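Local coordinates for acetylornithine aminotransferase (Aquifex aeolicus, PDB 2EH6), which transfers an amino group between N(2)-acetyl-L-ornithine and 2-oxoglutarate with pyridoxal 5'-phosphate, a step of arginine biosynthesis, at residues K104-Y109 / L208-E213; E86-F91 / E257-F262; I176-I181 / E192-K197. One frame throughout, in Å; residues are numbered along the deposited sequence.

Contact 1 (K104-Y109 / L208-E213); sequences KLARKY and LLIIDE. With PLP (pyridoxal-5'-phosphate), chain C.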
loop_
_atom_site.group_PDB
_atom_site.type_symbol
_atom_site.label_atom_id
_atom_site.label_comp_id
_atom_site.label_asym_id
_atom_site.label_seq_id
_atom_site.Cartn_x
_atom_site.Cartn_y
_atom_site.Cartn_z
ATOM N N LYS A 104 8.338 -10.075 -7.588
ATOM C CA LYS A 104 7.479 -10.744 -8.553
ATOM C C LYS A 104 8.022 -10.598 -9.971
ATOM O O LYS A 104 8.083 -11.578 -10.724
ATOM C CB LYS A 104 6.055 -10.183 -8.483
ATOM C CG LYS A 104 5.360 -10.466 -7.163
ATOM C CD LYS A 104 3.913 -9.979 -7.151
ATOM C CE LYS A 104 3.043 -10.756 -8.124
ATOM N NZ LYS A 104 1.623 -10.295 -8.103
ATOM N N LEU A 105 8.425 -9.383 -10.331
ATOM C CA LEU A 105 8.958 -9.119 -11.670
ATOM C C LEU A 105 10.218 -9.938 -11.951
ATOM O O LEU A 105 10.394 -10.464 -13.051
ATOM C CB LEU A 105 9.278 -7.627 -11.835
ATOM C CG LEU A 105 9.888 -7.197 -13.178
ATOM C CD1 LEU A 105 8.911 -7.448 -14.311
ATOM C CD2 LEU A 105 10.243 -5.720 -13.119
ATOM N N ALA A 106 11.091 -10.039 -10.953
ATOM C CA ALA A 106 12.333 -10.783 -11.090
ATOM C C ALA A 106 12.071 -12.270 -11.320
ATOM O O ALA A 106 12.716 -12.893 -12.163
ATOM C CB ALA A 106 13.189 -10.591 -9.854
ATOM N N ARG A 107 11.135 -12.839 -10.562
ATOM C CA ARG A 107 10.806 -14.251 -10.722
ATOM C C ARG A 107 10.170 -14.523 -12.075
ATOM O O ARG A 107 10.566 -15.461 -12.771
ATOM C CB ARG A 107 9.873 -14.733 -9.606
ATOM C CG ARG A 107 10.609 -15.095 -8.331
ATOM C CD ARG A 107 9.720 -15.783 -7.317
ATOM N NE ARG A 107 10.510 -16.248 -6.177
ATOM C CZ ARG A 107 9.998 -16.778 -5.070
ATOM N NH1 ARG A 107 8.682 -16.916 -4.941
ATOM N NH2 ARG A 107 10.803 -17.162 -4.087
ATOM N N LYS A 108 9.194 -13.706 -12.462
ATOM C CA LYS A 108 8.538 -13.913 -13.745
ATOM C C LYS A 108 9.509 -13.694 -14.902
ATOM O O LYS A 108 9.421 -14.367 -15.935
ATOM C CB LYS A 108 7.327 -12.992 -13.900
ATOM C CG LYS A 108 6.547 -13.274 -15.164
ATOM C CD LYS A 108 5.161 -12.682 -15.135
ATOM C CE LYS A 108 4.403 -13.046 -16.397
ATOM N NZ LYS A 108 5.111 -12.545 -17.617
ATOM N N TYR A 109 10.444 -12.768 -14.719
ATOM C CA TYR A 109 11.440 -12.475 -15.742
ATOM C C TYR A 109 12.147 -13.754 -16.196
ATOM O O TYR A 109 12.203 -14.055 -17.392
ATOM C CB TYR A 109 12.479 -11.499 -15.194
ATOM C CG TYR A 109 13.650 -11.264 -16.121
ATOM C CD1 TYR A 109 13.482 -10.605 -17.335
ATOM C CD2 TYR A 109 14.930 -11.698 -15.778
ATOM C CE1 TYR A 109 14.562 -10.375 -18.187
ATOM C CE2 TYR A 109 16.019 -11.476 -16.624
ATOM C CZ TYR A 109 15.826 -10.813 -17.823
ATOM O OH TYR A 109 16.897 -10.589 -18.660
ATOM N N LEU A 208 19.955 -10.907 -11.315
ATOM C CA LEU A 208 19.409 -9.555 -11.267
ATOM C C LEU A 208 19.806 -8.798 -10.010
ATOM O O LEU A 208 19.825 -9.355 -8.913
ATOM C CB LEU A 208 17.879 -9.588 -11.363
ATOM C CG LEU A 208 17.235 -10.136 -12.638
ATOM C CD1 LEU A 208 15.714 -10.074 -12.506
ATOM C CD2 LEU A 208 17.701 -9.328 -13.842
ATOM N N LEU A 209 20.130 -7.522 -10.184
ATOM C CA LEU A 209 20.497 -6.659 -9.070
ATOM C C LEU A 209 19.287 -5.775 -8.783
ATOM O O LEU A 209 18.860 -4.992 -9.633
ATOM C CB LEU A 209 21.707 -5.789 -9.430
ATOM C CG LEU A 209 22.122 -4.741 -8.391
ATOM C CD1 LEU A 209 22.424 -5.419 -7.067
ATOM C CD2 LEU A 209 23.328 -3.965 -8.890
ATOM N N ILE A 210 18.728 -5.923 -7.588
ATOM C CA ILE A 210 17.557 -5.158 -7.180
ATOM C C ILE A 210 17.948 -4.290 -6.003
ATOM O O ILE A 210 18.279 -4.797 -4.931
ATOM C CB ILE A 210 16.413 -6.091 -6.742
ATOM C CG1 ILE A 210 16.097 -7.080 -7.864
ATOM C CG2 ILE A 210 15.176 -5.265 -6.366
ATOM C CD1 ILE A 210 15.291 -8.280 -7.416
ATOM N N ILE A 211 17.926 -2.979 -6.207
ATOM C CA ILE A 211 18.292 -2.060 -5.144
ATOM C C ILE A 211 17.044 -1.408 -4.570
ATOM O O ILE A 211 16.231 -0.826 -5.292
ATOM C CB ILE A 211 19.260 -0.966 -5.653
ATOM C CG1 ILE A 211 20.503 -1.624 -6.268
ATOM C CG2 ILE A 211 19.659 -0.049 -4.506
ATOM C CD1 ILE A 211 21.511 -0.642 -6.846
ATOM N N ASP A 212 16.897 -1.534 -3.258
ATOM C CA ASP A 212 15.762 -0.961 -2.557
ATOM C C ASP A 212 16.108 0.490 -2.227
ATOM O O ASP A 212 16.886 0.743 -1.311
ATOM C CB ASP A 212 15.516 -1.736 -1.255
ATOM C CG ASP A 212 14.321 -1.210 -0.477
ATOM O OD1 ASP A 212 13.957 -0.029 -0.659
ATOM O OD2 ASP A 212 13.756 -1.971 0.332
ATOM N N GLU A 213 15.548 1.438 -2.974
ATOM C CA GLU A 213 15.821 2.851 -2.707
ATOM C C GLU A 213 14.639 3.566 -2.048
ATOM O O GLU A 213 14.504 4.783 -2.145
ATOM C CB GLU A 213 16.220 3.567 -4.002
ATOM C CG GLU A 213 17.568 3.082 -4.532
ATOM C CD GLU A 213 18.590 4.193 -4.659
ATOM O OE1 GLU A 213 18.507 5.186 -3.893
ATOM O OE2 GLU A 213 19.487 4.059 -5.517
HETATM N N1 PLP C . 12.340 -0.724 2.358
HETATM C C2 PLP C . 13.152 0.213 2.884
HETATM C C2A PLP C . 14.611 0.247 2.508
HETATM C C3 PLP C . 12.646 1.169 3.788
HETATM O O3 PLP C . 13.468 2.122 4.323
HETATM C C4 PLP C . 11.255 1.123 4.134
HETATM C C4A PLP C . 10.721 2.137 5.074
HETATM C C5 PLP C . 10.421 0.090 3.543
HETATM C C6 PLP C . 11.021 -0.814 2.654
HETATM C C5A PLP C . 8.941 -0.017 3.875
HETATM O O4P PLP C . 8.231 1.030 3.211
HETATM P P PLP C . 6.653 0.921 3.577
HETATM O O1P PLP C . 5.948 2.018 2.875
HETATM O O2P PLP C . 6.035 -0.476 3.117
HETATM O O3P PLP C . 6.468 1.081 5.168
#
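Ala-106 turns its methyl toward the strand and meets two residues at once: CB lies 3.7 Å from Leu-208 CD1 and 4.0 Å from Ile-210 CD1. With so small a residue at this point the helix can come close, and the CA atoms of Ala-106 and Leu-208 are 7.2 Å apart. Arg-107, next along, points the other way; its guanidinium spans the dimer interface, bonding to the carbonyls of Trp-118 and Pro-152 in its own chain and of Phe-147 and Pro-149 in the second subunit. A turn on from Ala-106, Tyr-109 has CG anti to its backbone N (chi1 173°), which swings the ring out beside Leu-208. The leucine meets that ring obliquely at its CD2–CE2 bond: CD1 is 3.7 Å from Tyr-109 CD2, and CD2 is 3.9 Å from Tyr-109 CE2. Leu-208 CD1 thus touches both methyl and ring.

At the far end of the strand Asp-212 OD2 sits 2.8 Å from PLP N1, and the same oxygen is hydrogen-bonded to His-128 ND1. Cutting the residue back to an alanine would probably leave the pyridine nitrogen without its carboxylate neighbour and His-128 ND1 without this partner.

Helix 104-109 runs nearly antiparallel to strand 208-212, at 172° with the axes 10.4 Å apart. It packs along one face of the large-domain sheet, where Phe-120 of strand 119-123 packs on Ala-106 and Ile-210, and Val-258 of helix 256-259 touches Leu-208 and Tyr-109.

Contact 2 (E86-F91 / E257-F262); sequences EGKVFF and EVAQSF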
loop_
_atom_site.group_PDB
_atom_site.type_symbol
_atom_site.label_atom_id
_atom_site.label_comp_id
_atom_site.label_asym_id
_atom_site.label_seq_id
_atom_site.Cartn_x
_atom_site.Cartn_y
_atom_site.Cartn_z
ATOM N N GLU A 86 17.374 2.974 -20.271
ATOM C CA GLU A 86 15.955 3.041 -20.605
ATOM C C GLU A 86 15.193 2.072 -19.711
ATOM O O GLU A 86 15.640 0.947 -19.478
ATOM C CB GLU A 86 15.725 2.669 -22.072
ATOM C CG GLU A 86 16.509 3.502 -23.067
ATOM C CD GLU A 86 16.340 4.991 -22.841
ATOM O OE1 GLU A 86 15.199 5.434 -22.577
ATOM O OE2 GLU A 86 17.349 5.722 -22.936
ATOM N N GLY A 87 14.041 2.504 -19.215
ATOM C CA GLY A 87 13.265 1.646 -18.342
ATOM C C GLY A 87 11.800 2.009 -18.275
ATOM O O GLY A 87 11.340 2.932 -18.946
ATOM N N LYS A 88 11.058 1.264 -17.465
ATOM C CA LYS A 88 9.635 1.513 -17.294
ATOM C C LYS A 88 9.305 1.521 -15.805
ATOM O O LYS A 88 10.092 1.061 -14.977
ATOM C CB LYS A 88 8.803 0.455 -18.028
ATOM C CG LYS A 88 8.916 0.530 -19.553
ATOM C CD LYS A 88 7.964 -0.441 -20.234
ATOM C CE LYS A 88 8.019 -0.316 -21.748
ATOM N NZ LYS A 88 7.825 1.089 -22.201
ATOM N N VAL A 89 8.128 2.034 -15.474
ATOM C CA VAL A 89 7.718 2.155 -14.081
ATOM C C VAL A 89 6.365 1.528 -13.792
ATOM O O VAL A 89 5.480 1.518 -14.647
ATOM C CB VAL A 89 7.639 3.665 -13.685
ATOM C CG1 VAL A 89 7.054 3.826 -12.275
ATOM C CG2 VAL A 89 9.010 4.299 -13.779
ATOM N N PHE A 90 6.219 0.996 -12.580
ATOM C CA PHE A 90 4.948 0.440 -12.125
ATOM C C PHE A 90 4.691 1.184 -10.824
ATOM O O PHE A 90 5.558 1.203 -9.957
ATOM C CB PHE A 90 5.024 -1.050 -11.802
ATOM C CG PHE A 90 3.843 -1.539 -11.000
ATOM C CD1 PHE A 90 2.585 -1.654 -11.587
ATOM C CD2 PHE A 90 3.970 -1.787 -9.632
ATOM C CE1 PHE A 90 1.466 -2.002 -10.826
ATOM C CE2 PHE A 90 2.861 -2.135 -8.860
ATOM C CZ PHE A 90 1.601 -2.242 -9.459
ATOM N N PHE A 91 3.510 1.780 -10.689
ATOM C CA PHE A 91 3.183 2.544 -9.479
ATOM C C PHE A 91 2.429 1.764 -8.412
ATOM O O PHE A 91 1.432 1.110 -8.698
ATOM C CB PHE A 91 2.379 3.791 -9.853
ATOM C CG PHE A 91 3.195 4.852 -10.532
ATOM C CD1 PHE A 91 4.118 5.604 -9.809
ATOM C CD2 PHE A 91 3.057 5.089 -11.897
ATOM C CE1 PHE A 91 4.901 6.579 -10.435
ATOM C CE2 PHE A 91 3.833 6.064 -12.537
ATOM C CZ PHE A 91 4.760 6.811 -11.801
ATOM N N GLU A 257 14.326 -4.436 -20.703
ATOM C CA GLU A 257 14.266 -5.883 -20.864
ATOM C C GLU A 257 13.570 -6.631 -19.737
ATOM O O GLU A 257 12.847 -7.593 -19.984
ATOM C CB GLU A 257 15.666 -6.460 -21.052
ATOM C CG GLU A 257 15.652 -7.972 -21.154
ATOM C CD GLU A 257 17.026 -8.559 -21.303
ATOM O OE1 GLU A 257 17.976 -8.010 -20.703
ATOM O OE2 GLU A 257 17.153 -9.580 -22.007
ATOM N N VAL A 258 13.792 -6.209 -18.500
ATOM C CA VAL A 258 13.151 -6.882 -17.380
ATOM C C VAL A 258 11.680 -6.465 -17.310
ATOM O O VAL A 258 10.795 -7.303 -17.129
ATOM C CB VAL A 258 13.867 -6.550 -16.052
ATOM C CG1 VAL A 258 13.185 -7.266 -14.894
ATOM C CG2 VAL A 258 15.327 -6.973 -16.136
ATOM N N ALA A 259 11.426 -5.172 -17.486
ATOM C CA ALA A 259 10.072 -4.633 -17.435
ATOM C C ALA A 259 9.104 -5.360 -18.359
ATOM O O ALA A 259 7.900 -5.414 -18.095
ATOM C CB ALA A 259 10.093 -3.148 -17.774
ATOM N N GLN A 260 9.632 -5.918 -19.443
ATOM C CA GLN A 260 8.810 -6.633 -20.411
ATOM C C GLN A 260 7.964 -7.721 -19.772
ATOM O O GLN A 260 6.836 -7.958 -20.194
ATOM C CB GLN A 260 9.692 -7.266 -21.500
ATOM C CG GLN A 260 10.508 -6.278 -22.324
ATOM C CD GLN A 260 9.644 -5.268 -23.058
ATOM O OE1 GLN A 260 8.792 -5.636 -23.868
ATOM N NE2 GLN A 260 9.863 -3.982 -22.776
ATOM N N SER A 261 8.509 -8.379 -18.754
ATOM C CA SER A 261 7.818 -9.470 -18.076
ATOM C C SER A 261 6.521 -9.113 -17.362
ATOM O O SER A 261 5.725 -9.995 -17.052
ATOM C CB SER A 261 8.763 -10.164 -17.099
ATOM O OG SER A 261 9.764 -10.880 -17.802
ATOM N N PHE A 262 6.306 -7.838 -17.070
ATOM C CA PHE A 262 5.055 -7.465 -16.429
ATOM C C PHE A 262 4.053 -7.285 -17.558
ATOM O O PHE A 262 3.836 -6.185 -18.060
ATOM C CB PHE A 262 5.217 -6.182 -15.612
ATOM C CG PHE A 262 5.189 -6.406 -14.117
ATOM C CD1 PHE A 262 5.374 -7.678 -13.582
ATOM C CD2 PHE A 262 5.007 -5.334 -13.244
ATOM C CE1 PHE A 262 5.381 -7.884 -12.201
ATOM C CE2 PHE A 262 5.013 -5.527 -11.861
ATOM C CZ PHE A 262 5.200 -6.802 -11.337
#
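Phe-262 and Phe-90 form a T-shaped aromatic pair, the edge of Phe-262 directed at the face of Phe-90. The planes stand at 89° and the ring centroids are 5.9 Å apart. The corner that leads is CE2 of Phe-262, 4.2 Å from Phe-90 CG, so it comes in near the root of the ring rather than over its outer end. Phe-262 reaches this place with chi1 at -108°, away from the usual staggered values, at the end of the type I turn that runs from Ala-259. His-267 meets both rings, and Met-4 of the second subunit packs on Phe-262, making the pair part of a larger cluster at the dimer interface. The Phe-90 side chain also lies about 4 Å from that of Ser-269, predicted to bind N(2)-acetyl-L-ornithine.

Aliphatic contact takes over two residues back along the strand. Lys-88 CB and Ala-259 CB face one another at 3.8 Å, both directed across the gap, and their CA atoms, 6.2 Å apart, are the nearest pair across the two segments.

Polar ends play a small part. Gln-260 starts out pointing away, but its chain folds back and brings NE2 to 4.2 Å from Lys-88 CE, a van der Waals approach and no bond. That amide nitrogen is instead hydrogen-bonded to Glu-256 O, one turn earlier, while Lys-88 NZ has a long, weak ion pair with Glu-256 OE2.

No hydrogen bond crosses between 86-91 and 257-262. Strand 87-92, outermost in its own chain's sheet but bonded through Val-89 to the second subunit, therefore joins helix 256-259 and the turn beginning at Ala-259 by apolar and aromatic contact, buried at the Phe-90 end and more exposed toward Lys-88 and Gln-260.

Contact 3 (I176-I181 / E192-K197); sequences IIIEVI and EDFLSK. With PLP (pyridoxal-5'-phosphate), chain C.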
loop_
_atom_site.group_PDB
_atom_site.type_symbol
_atom_site.label_atom_id
_atom_site.label_comp_id
_atom_site.label_asym_id
_atom_site.label_seq_id
_atom_site.Cartn_x
_atom_site.Cartn_y
_atom_site.Cartn_z
ATOM N N ILE A 176 19.651 -10.476 -6.375
ATOM C CA ILE A 176 20.205 -10.018 -5.107
ATOM C C ILE A 176 19.512 -8.694 -4.771
ATOM O O ILE A 176 19.419 -7.806 -5.622
ATOM C CB ILE A 176 21.728 -9.797 -5.222
ATOM C CG1 ILE A 176 22.413 -11.126 -5.565
ATOM C CG2 ILE A 176 22.275 -9.229 -3.921
ATOM C CD1 ILE A 176 23.922 -11.045 -5.657
ATOM N N ILE A 177 19.021 -8.579 -3.538
ATOM C CA ILE A 177 18.311 -7.384 -3.075
ATOM C C ILE A 177 19.158 -6.657 -2.036
ATOM O O ILE A 177 19.598 -7.262 -1.057
ATOM C CB ILE A 177 16.967 -7.767 -2.417
ATOM C CG1 ILE A 177 16.140 -8.618 -3.381
ATOM C CG2 ILE A 177 16.203 -6.512 -2.030
ATOM C CD1 ILE A 177 14.897 -9.221 -2.753
ATOM N N ILE A 178 19.359 -5.357 -2.217
ATOM C CA ILE A 178 20.192 -4.629 -1.271
ATOM C C ILE A 178 19.844 -3.151 -1.118
ATOM O O ILE A 178 19.239 -2.550 -2.004
ATOM C CB ILE A 178 21.672 -4.741 -1.713
ATOM C CG1 ILE A 178 22.604 -4.178 -0.639
ATOM C CG2 ILE A 178 21.866 -4.010 -3.044
ATOM C CD1 ILE A 178 24.081 -4.410 -0.939
ATOM N N GLU A 179 20.225 -2.577 0.021
ATOM C CA GLU A 179 20.035 -1.151 0.273
ATOM C C GLU A 179 21.452 -0.581 0.203
ATOM O O GLU A 179 22.343 -1.111 0.857
ATOM C CB GLU A 179 19.477 -0.907 1.681
ATOM C CG GLU A 179 18.115 -1.512 1.937
ATOM C CD GLU A 179 17.826 -1.659 3.414
ATOM O OE1 GLU A 179 17.508 -0.642 4.076
ATOM O OE2 GLU A 179 17.933 -2.794 3.920
ATOM N N VAL A 180 21.667 0.472 -0.584
ATOM C CA VAL A 180 22.997 1.076 -0.687
ATOM C C VAL A 180 23.456 1.473 0.714
ATOM O O VAL A 180 24.630 1.331 1.068
ATOM C CB VAL A 180 22.980 2.309 -1.616
ATOM C CG1 VAL A 180 24.316 3.024 -1.560
ATOM C CG2 VAL A 180 22.698 1.866 -3.045
ATOM N N ILE A 181 22.513 1.980 1.500
ATOM C CA ILE A 181 22.746 2.350 2.892
ATOM C C ILE A 181 21.527 1.794 3.634
ATOM O O ILE A 181 20.392 2.144 3.312
ATOM C CB ILE A 181 22.798 3.888 3.102
ATOM C CG1 ILE A 181 23.985 4.491 2.346
ATOM C CG2 ILE A 181 22.933 4.200 4.593
ATOM C CD1 ILE A 181 24.071 6.007 2.437
ATOM N N GLU A 192 32.196 0.924 -1.406
ATOM C CA GLU A 192 32.277 1.056 -2.853
ATOM C C GLU A 192 32.874 -0.228 -3.422
ATOM O O GLU A 192 32.441 -0.723 -4.461
ATOM C CB GLU A 192 33.149 2.252 -3.234
ATOM C CG GLU A 192 33.190 2.518 -4.729
ATOM C CD GLU A 192 33.946 3.787 -5.075
ATOM O OE1 GLU A 192 35.146 3.880 -4.735
ATOM O OE2 GLU A 192 33.338 4.691 -5.689
ATOM N N ASP A 193 33.867 -0.766 -2.724
ATOM C CA ASP A 193 34.513 -1.994 -3.157
ATOM C C ASP A 193 33.490 -3.122 -3.205
ATOM O O ASP A 193 33.393 -3.843 -4.198
ATOM C CB ASP A 193 35.643 -2.366 -2.196
ATOM C CG ASP A 193 36.334 -3.659 -2.588
ATOM O OD1 ASP A 193 36.802 -3.752 -3.745
ATOM O OD2 ASP A 193 36.410 -4.579 -1.744
ATOM N N PHE A 194 32.727 -3.265 -2.125
ATOM C CA PHE A 194 31.709 -4.304 -2.034
ATOM C C PHE A 194 30.668 -4.183 -3.141
ATOM O O PHE A 194 30.347 -5.168 -3.807
ATOM C CB PHE A 194 31.010 -4.248 -0.672
ATOM C CG PHE A 194 29.939 -5.289 -0.498
ATOM C CD1 PHE A 194 30.267 -6.639 -0.448
ATOM C CD2 PHE A 194 28.600 -4.919 -0.396
ATOM C CE1 PHE A 194 29.276 -7.611 -0.297
ATOM C CE2 PHE A 194 27.604 -5.878 -0.244
ATOM C CZ PHE A 194 27.940 -7.227 -0.194
ATOM N N LEU A 195 30.136 -2.980 -3.336
ATOM C CA LEU A 195 29.126 -2.758 -4.368
ATOM C C LEU A 195 29.681 -3.043 -5.760
ATOM O O LEU A 195 28.958 -3.512 -6.643
ATOM C CB LEU A 195 28.595 -1.323 -4.299
ATOM C CG LEU A 195 27.817 -0.977 -3.024
ATOM C CD1 LEU A 195 27.367 0.470 -3.078
ATOM C CD2 LEU A 195 26.616 -1.906 -2.879
ATOM N N SER A 196 30.964 -2.751 -5.950
ATOM C CA SER A 196 31.624 -2.993 -7.227
ATOM C C SER A 196 31.629 -4.489 -7.515
ATOM O O SER A 196 31.207 -4.931 -8.582
ATOM C CB SER A 196 33.061 -2.477 -7.182
ATOM O OG SER A 196 33.783 -2.893 -8.330
ATOM N N LYS A 197 32.103 -5.265 -6.548
ATOM C CA LYS A 197 32.165 -6.710 -6.692
ATOM C C LYS A 197 30.777 -7.310 -6.837
ATOM O O LYS A 197 30.578 -8.242 -7.617
ATOM C CB LYS A 197 32.871 -7.333 -5.488
ATOM C CG LYS A 197 34.340 -6.964 -5.369
ATOM C CD LYS A 197 34.954 -7.589 -4.125
ATOM C CE LYS A 197 36.417 -7.202 -3.962
ATOM N NZ LYS A 197 36.974 -7.743 -2.691
HETATM N N1 PLP C . 12.340 -0.724 2.358
HETATM C C2 PLP C . 13.152 0.213 2.884
HETATM C C2A PLP C . 14.611 0.247 2.508
HETATM C C3 PLP C . 12.646 1.169 3.788
HETATM O O3 PLP C . 13.468 2.122 4.323
HETATM C C4 PLP C . 11.255 1.123 4.134
HETATM C C4A PLP C . 10.721 2.137 5.074
HETATM C C5 PLP C . 10.421 0.090 3.543
HETATM C C6 PLP C . 11.021 -0.814 2.654
HETATM C C5A PLP C . 8.941 -0.017 3.875
HETATM O O4P PLP C . 8.231 1.030 3.211
HETATM P P PLP C . 6.653 0.921 3.577
HETATM O O1P PLP C . 5.948 2.018 2.875
HETATM O O2P PLP C . 6.035 -0.476 3.117
HETATM O O3P PLP C . 6.468 1.081 5.168
#
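With chi1 at -171° Ile-178 sends CG1 out on the side of its carbonyl carbon, and the extended chain carries CD1 well out from the strand to helix 192-197. Leu-195 answers from the helix with CG set beside its own backbone N (chi1 -66°), which splays its two methyls toward the strand. Ile-178 CD1 meets two neighbours on the helix. It is 3.9 Å from Phe-194 CE2, approached at the ring's edge and near its plane, and 4.1 Å from Leu-195 CD2. The isoleucine and the phenylalanine run antiparallel, side by side, whereas the leucine lies slantwise to the isoleucine. Its other methyl, CD1, reaches Val-180 CG1 at a looser 4.3 Å.

All four residues are buried, and no hydrogen bond passes between the segments. This is the first half of a beta-alpha-beta crossover in the large domain of a fold-type I PLP enzyme: strand 173-178 leads through the small hairpin 181-182/188-189 into helix 192-205, and the chain returns as strand 208-212, parallel to the first and next to it in the sheet. The helix lies against the strand it came from, and Leu-198 carries the packing on to Ile-176 and Ile-178. Phe-230 fills in beside Val-180 and Leu-195.

Glu-179 points away from the helix, into the cofactor pocket. Its OE1 is 3.4 Å from PLP C2A, the ring methyl, while OE2 accepts a hydrogen bond from Phe-127 N that ties the carboxylate to the pocket wall. On the outer side of the helix, Lys-197 NZ makes a salt bridge, its hydrogen bond weak, to Asp-193 OD2, one turn back, at 3.4 Å.

From the N terminus, strand 87-92 opens contact 2 and leads directly into helix 95-112, which opens contact 1. Contact 3 then closes over a short span, 176-181 to 192-197, and helix 192-205 leads on to strand 208-212, where contact 1 closes; contact 2 closes last, at 257-262. The three are nested without crossing. All reach one seven-stranded sheet: contact 2 at strand 87-92, outermost within this chain, contacts 1 and 3 on neighbouring parallel strands, joined by Leu-208 O to Ile-176 N and Ile-210 N to Ile-176 O. Contacts 1 and 2 meet through Lys-108 NZ and Ser-261 O, and both touch the second subunit; contacts 1 and 3 share the cofactor.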